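Local atomic coordinates of Tol-Pal system protein TolB (Acinetobacter baumannii, PDB entry 7MX5), a protein that serves as the periplasmic component of the Tol-Pal system, which probably aids outer membrane invagination during cell division and helps maintain membrane integrity. Residues S174-V187 / L215-S227. Sequence-based numbering, arbitrary orientation.
Sequences SPAWTPDAKKIAYV and LNGAPSFSPDGKS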
loop_
_atom_site.group_PDB
_atom_site.type_symbol
_atom_site.label_atom_id
_atom_site.label_comp_id
_atom_site.label_asym_id
_atom_site.label_seq_id
_atom_site.Cartn_x
_atom_site.Cartn_y
_atom_site.Cartn_z
ATOM N N SER A 174 -10.419 9.610 -3.654
ATOM C CA SER A 174 -9.449 9.004 -4.560
ATOM C C SER A 174 -8.063 9.633 -4.469
ATOM O O SER A 174 -7.645 10.343 -5.392
ATOM C CB SER A 174 -9.960 9.090 -5.999
ATOM O OG SER A 174 -11.253 8.522 -6.114
ATOM N N PRO A 175 -7.314 9.389 -3.394
ATOM C CA PRO A 175 -5.906 9.811 -3.375
ATOM C C PRO A 175 -5.086 8.945 -4.322
ATOM O O PRO A 175 -5.201 7.717 -4.318
ATOM C CB PRO A 175 -5.480 9.615 -1.915
ATOM C CG PRO A 175 -6.697 9.165 -1.167
ATOM C CD PRO A 175 -7.717 8.711 -2.152
ATOM N N ALA A 176 -4.264 9.596 -5.143
ATOM C CA ALA A 176 -3.437 8.912 -6.128
ATOM C C ALA A 176 -2.003 9.401 -6.003
ATOM O O ALA A 176 -1.757 10.610 -5.948
ATOM C CB ALA A 176 -3.955 9.145 -7.549
ATOM N N TRP A 177 -1.062 8.461 -5.970
ATOM C CA TRP A 177 0.343 8.777 -5.764
ATOM C C TRP A 177 1.024 9.083 -7.091
ATOM O O TRP A 177 0.830 8.366 -8.077
ATOM C CB TRP A 177 1.055 7.617 -5.067
ATOM C CG TRP A 177 0.827 7.570 -3.593
ATOM C CD1 TRP A 177 -0.082 6.801 -2.930
ATOM C CD2 TRP A 177 1.522 8.324 -2.592
ATOM N NE1 TRP A 177 0.002 7.028 -1.578
ATOM C CE2 TRP A 177 0.979 7.960 -1.344
ATOM C CE3 TRP A 177 2.551 9.271 -2.631
ATOM C CZ2 TRP A 177 1.429 8.508 -0.146
ATOM C CZ3 TRP A 177 2.996 9.814 -1.441
ATOM C CH2 TRP A 177 2.437 9.431 -0.215
ATOM N N THR A 178 1.817 10.149 -7.108
ATOM C CA THR A 178 2.638 10.449 -8.265
ATOM C C THR A 178 3.749 9.402 -8.390
ATOM O O THR A 178 4.159 8.806 -7.389
ATOM C CB THR A 178 3.212 11.865 -8.147
ATOM O OG1 THR A 178 2.778 12.655 -9.263
ATOM C CG2 THR A 178 4.728 11.862 -8.090
ATOM N N PRO A 179 4.224 9.136 -9.617
ATOM C CA PRO A 179 5.153 8.005 -9.828
ATOM C C PRO A 179 6.331 7.943 -8.864
ATOM O O PRO A 179 6.687 6.847 -8.415
ATOM C CB PRO A 179 5.633 8.213 -11.271
ATOM C CG PRO A 179 4.597 9.043 -11.921
ATOM C CD PRO A 179 3.792 9.754 -10.881
ATOM N N ASP A 180 6.951 9.075 -8.538
ATOM C CA ASP A 180 8.065 9.086 -7.600
ATOM C C ASP A 180 7.629 9.388 -6.170
ATOM O O ASP A 180 8.486 9.633 -5.313
ATOM C CB ASP A 180 9.140 10.080 -8.059
ATOM C CG ASP A 180 8.602 11.487 -8.261
ATOM O OD1 ASP A 180 7.737 11.927 -7.480
ATOM O OD2 ASP A 180 9.054 12.160 -9.212
ATOM N N ALA A 181 6.322 9.382 -5.901
ATOM C CA ALA A 181 5.754 9.551 -4.564
ATOM C C ALA A 181 6.136 10.879 -3.918
ATOM O O ALA A 181 6.088 11.008 -2.691
ATOM C CB ALA A 181 6.146 8.388 -3.643
ATOM N N LYS A 182 6.515 11.877 -4.716
ATOM C CA LYS A 182 6.808 13.199 -4.177
ATOM C C LYS A 182 5.565 14.066 -4.057
ATOM O O LYS A 182 5.515 14.953 -3.198
ATOM C CB LYS A 182 7.840 13.916 -5.051
ATOM C CG LYS A 182 9.270 13.799 -4.555
ATOM C CD LYS A 182 10.220 13.480 -5.697
ATOM C CE LYS A 182 11.657 13.389 -5.212
ATOM N NZ LYS A 182 12.624 13.751 -6.285
ATOM N N LYS A 183 4.564 13.829 -4.899
ATOM C CA LYS A 183 3.321 14.581 -4.874
ATOM C C LYS A 183 2.151 13.615 -4.764
ATOM O O LYS A 183 2.256 12.435 -5.108
ATOM C CB LYS A 183 3.167 15.454 -6.127
ATOM C CG LYS A 183 4.250 16.509 -6.282
ATOM C CD LYS A 183 3.897 17.508 -7.370
ATOM C CE LYS A 183 4.838 18.702 -7.347
ATOM N NZ LYS A 183 6.059 18.464 -8.165
ATOM N N ILE A 184 1.029 14.130 -4.269
ATOM C CA ILE A 184 -0.201 13.360 -4.158
ATOM C C ILE A 184 -1.331 14.164 -4.784
ATOM O O ILE A 184 -1.356 15.397 -4.693
ATOM C CB ILE A 184 -0.524 12.997 -2.691
ATOM C CG1 ILE A 184 -1.718 12.044 -2.628
ATOM C CG2 ILE A 184 -0.790 14.246 -1.863
ATOM C CD1 ILE A 184 -1.502 10.862 -1.725
ATOM N N ALA A 185 -2.249 13.465 -5.443
ATOM C CA ALA A 185 -3.423 14.079 -6.038
ATOM C C ALA A 185 -4.678 13.527 -5.380
ATOM O O ALA A 185 -4.674 12.441 -4.791
ATOM C CB ALA A 185 -3.480 13.844 -7.550
ATOM N N TYR A 186 -5.762 14.288 -5.494
ATOM C CA TYR A 186 -7.019 13.923 -4.859
ATOM C C TYR A 186 -8.136 14.750 -5.473
ATOM O O TYR A 186 -7.898 15.789 -6.093
ATOM C CB TYR A 186 -6.960 14.138 -3.343
ATOM C CG TYR A 186 -6.515 15.529 -2.945
ATOM C CD1 TYR A 186 -7.439 16.550 -2.770
ATOM C CD2 TYR A 186 -5.170 15.823 -2.754
ATOM C CE1 TYR A 186 -7.038 17.823 -2.413
ATOM C CE2 TYR A 186 -4.760 17.092 -2.393
ATOM C CZ TYR A 186 -5.699 18.088 -2.223
ATOM O OH TYR A 186 -5.301 19.356 -1.864
ATOM N N VAL A 187 -9.361 14.274 -5.287
ATOM C CA VAL A 187 -10.560 14.977 -5.724
ATOM C C VAL A 187 -11.184 15.631 -4.502
ATOM O O VAL A 187 -11.499 14.952 -3.518
ATOM C CB VAL A 187 -11.551 14.026 -6.410
ATOM C CG1 VAL A 187 -12.743 14.802 -6.952
ATOM C CG2 VAL A 187 -10.853 13.259 -7.517
ATOM N N LEU A 215 -16.851 16.225 -13.629
ATOM C CA LEU A 215 -15.692 15.500 -13.124
ATOM C C LEU A 215 -16.114 14.485 -12.069
ATOM O O LEU A 215 -16.656 14.853 -11.021
ATOM C CB LEU A 215 -14.675 16.479 -12.543
ATOM C CG LEU A 215 -13.378 15.874 -12.001
ATOM C CD1 LEU A 215 -12.622 15.152 -13.103
ATOM C CD2 LEU A 215 -12.511 16.949 -11.365
ATOM N N ASN A 216 -15.871 13.203 -12.348
ATOM C CA ASN A 216 -16.074 12.152 -11.358
ATOM C C ASN A 216 -14.840 11.946 -10.490
ATOM O O ASN A 216 -14.963 11.726 -9.280
ATOM C CB ASN A 216 -16.448 10.837 -12.047
ATOM C CG ASN A 216 -17.858 10.848 -12.600
ATOM O OD1 ASN A 216 -18.107 11.372 -13.686
ATOM N ND2 ASN A 216 -18.791 10.266 -11.855
ATOM N N GLY A 217 -13.653 12.013 -11.087
ATOM C CA GLY A 217 -12.420 11.894 -10.336
ATOM C C GLY A 217 -11.589 10.679 -10.693
ATOM O O GLY A 217 -11.335 10.417 -11.873
ATOM N N ALA A 218 -11.162 9.935 -9.669
ATOM C CA ALA A 218 -10.329 8.746 -9.807
ATOM C C ALA A 218 -9.072 9.044 -10.617
ATOM O O ALA A 218 -8.919 8.531 -11.734
ATOM C CB ALA A 218 -11.118 7.606 -10.455
ATOM N N PRO A 219 -8.152 9.852 -10.100
ATOM C CA PRO A 219 -6.941 10.166 -10.862
ATOM C C PRO A 219 -5.935 9.026 -10.829
ATOM O O PRO A 219 -5.916 8.199 -9.914
ATOM C CB PRO A 219 -6.384 11.410 -10.158
ATOM C CG PRO A 219 -6.964 11.389 -8.788
ATOM C CD PRO A 219 -8.175 10.504 -8.778
ATOM N N SER A 220 -5.097 8.992 -11.862
ATOM C CA SER A 220 -4.028 8.011 -11.975
ATOM C C SER A 220 -2.964 8.586 -12.896
ATOM O O SER A 220 -3.288 9.159 -13.939
ATOM C CB SER A 220 -4.541 6.672 -12.513
ATOM O OG SER A 220 -3.477 5.752 -12.688
ATOM N N PHE A 221 -1.702 8.429 -12.510
ATOM C CA PHE A 221 -0.597 9.118 -13.163
ATOM C C PHE A 221 0.226 8.160 -14.012
ATOM O O PHE A 221 0.437 7.001 -13.638
ATOM C CB PHE A 221 0.295 9.800 -12.127
ATOM C CG PHE A 221 -0.329 11.013 -11.513
ATOM C CD1 PHE A 221 -0.370 12.212 -12.205
ATOM C CD2 PHE A 221 -0.897 10.951 -10.252
ATOM C CE1 PHE A 221 -0.953 13.330 -11.646
ATOM C CE2 PHE A 221 -1.480 12.064 -9.690
ATOM C CZ PHE A 221 -1.508 13.256 -10.387
ATOM N N SER A 222 0.681 8.660 -15.157
ATOM C CA SER A 222 1.493 7.868 -16.065
ATOM C C SER A 222 2.843 7.542 -15.428
ATOM O O SER A 222 3.396 8.352 -14.679
ATOM C CB SER A 222 1.715 8.625 -17.370
ATOM O OG SER A 222 1.046 8.004 -18.451
ATOM N N PRO A 223 3.388 6.354 -15.701
ATOM C CA PRO A 223 4.730 6.034 -15.184
ATOM C C PRO A 223 5.800 7.017 -15.628
ATOM O O PRO A 223 6.752 7.260 -14.875
ATOM C CB PRO A 223 4.999 4.626 -15.732
ATOM C CG PRO A 223 3.669 4.062 -16.074
ATOM C CD PRO A 223 2.711 5.192 -16.301
ATOM N N ASP A 224 5.676 7.592 -16.824
ATOM C CA ASP A 224 6.662 8.555 -17.305
ATOM C C ASP A 224 6.506 9.933 -16.672
ATOM O O ASP A 224 7.312 10.823 -16.963
ATOM C CB ASP A 224 6.595 8.666 -18.836
ATOM C CG ASP A 224 5.237 9.137 -19.345
ATOM O OD1 ASP A 224 4.414 9.628 -18.546
ATOM O OD2 ASP A 224 4.993 9.015 -20.565
ATOM N N GLY A 225 5.497 10.128 -15.825
ATOM C CA GLY A 225 5.285 11.413 -15.191
ATOM C C GLY A 225 4.811 12.507 -16.118
ATOM O O GLY A 225 4.939 13.688 -15.784
ATOM N N LYS A 226 4.256 12.150 -17.278
ATOM C CA LYS A 226 3.847 13.133 -18.270
ATOM C C LYS A 226 2.342 13.233 -18.463
ATOM O O LYS A 226 1.876 14.233 -19.017
ATOM C CB LYS A 226 4.494 12.821 -19.628
ATOM C CG LYS A 226 6.000 12.626 -19.571
ATOM C CD LYS A 226 6.673 13.195 -20.808
ATOM C CE LYS A 226 8.164 13.386 -20.587
ATOM N NZ LYS A 226 8.517 14.822 -20.408
ATOM N N SER A 227 1.575 12.236 -18.028
ATOM C CA SER A 227 0.144 12.212 -18.290
ATOM C C SER A 227 -0.607 11.745 -17.052
ATOM O O SER A 227 -0.033 11.159 -16.130
ATOM C CB SER A 227 -0.192 11.307 -19.483
ATOM O OG SER A 227 0.563 11.673 -20.625
HETATM O O HOH W 1 -1.644 7.065 -9.834
#
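Phe-221 and Pro-219 of one blade press against Ala-176, Ala-185 and Val-187 of the blade before it, a worked example of how consecutive four-stranded blades of a beta-propeller pack face to face. Strand 215-221, the first of its blade, runs nearly parallel to strand 174-177 at 12° and nearly antiparallel to strand 183-187; its axis approaches theirs to 6.4 Å and 6.8 Å respectively. The blades are thus stacked through side chains, not joined edge to edge as one sheet.

The phenyl ring of Phe-221 organises one end of the interface. With CG beside the backbone N and anti to the carbonyl carbon (chi1 -73°), the ring lies against the neighbouring blade, where CB of Ala-185 lies in the ring plane, 3.4 Å from Phe-221 CE2. The hydroxyl OG1 of Thr-178 stands 4.1 Å above the ring centre, over one face. The pyrrolidine of Pro-179 crosses the phenylalanine side chain at about a right angle, its CD 3.7 Å from Phe-221 CB.

Farther along, Pro-219 packs its ring on strand 174-177, CG against the methyl of Ala-176 and CD against CB of Ser-174. Val-187, on strand 183-187, touches the same CD with CG2, the branch beside its own backbone N, and sets that methyl 3.5 Å from CA of Gly-217. Asn-216 and Gly-217 together face Thr-231 in a classic beta bulge. On the opposite face of the first blade, Ile-184 and Trp-177 pack against strand 150-156, so the stacking continues to the preceding blade.

A water spans the two backbones, accepting from Phe-221 N at 3.0 Å and donating weakly to Trp-177 O at 3.3 Å.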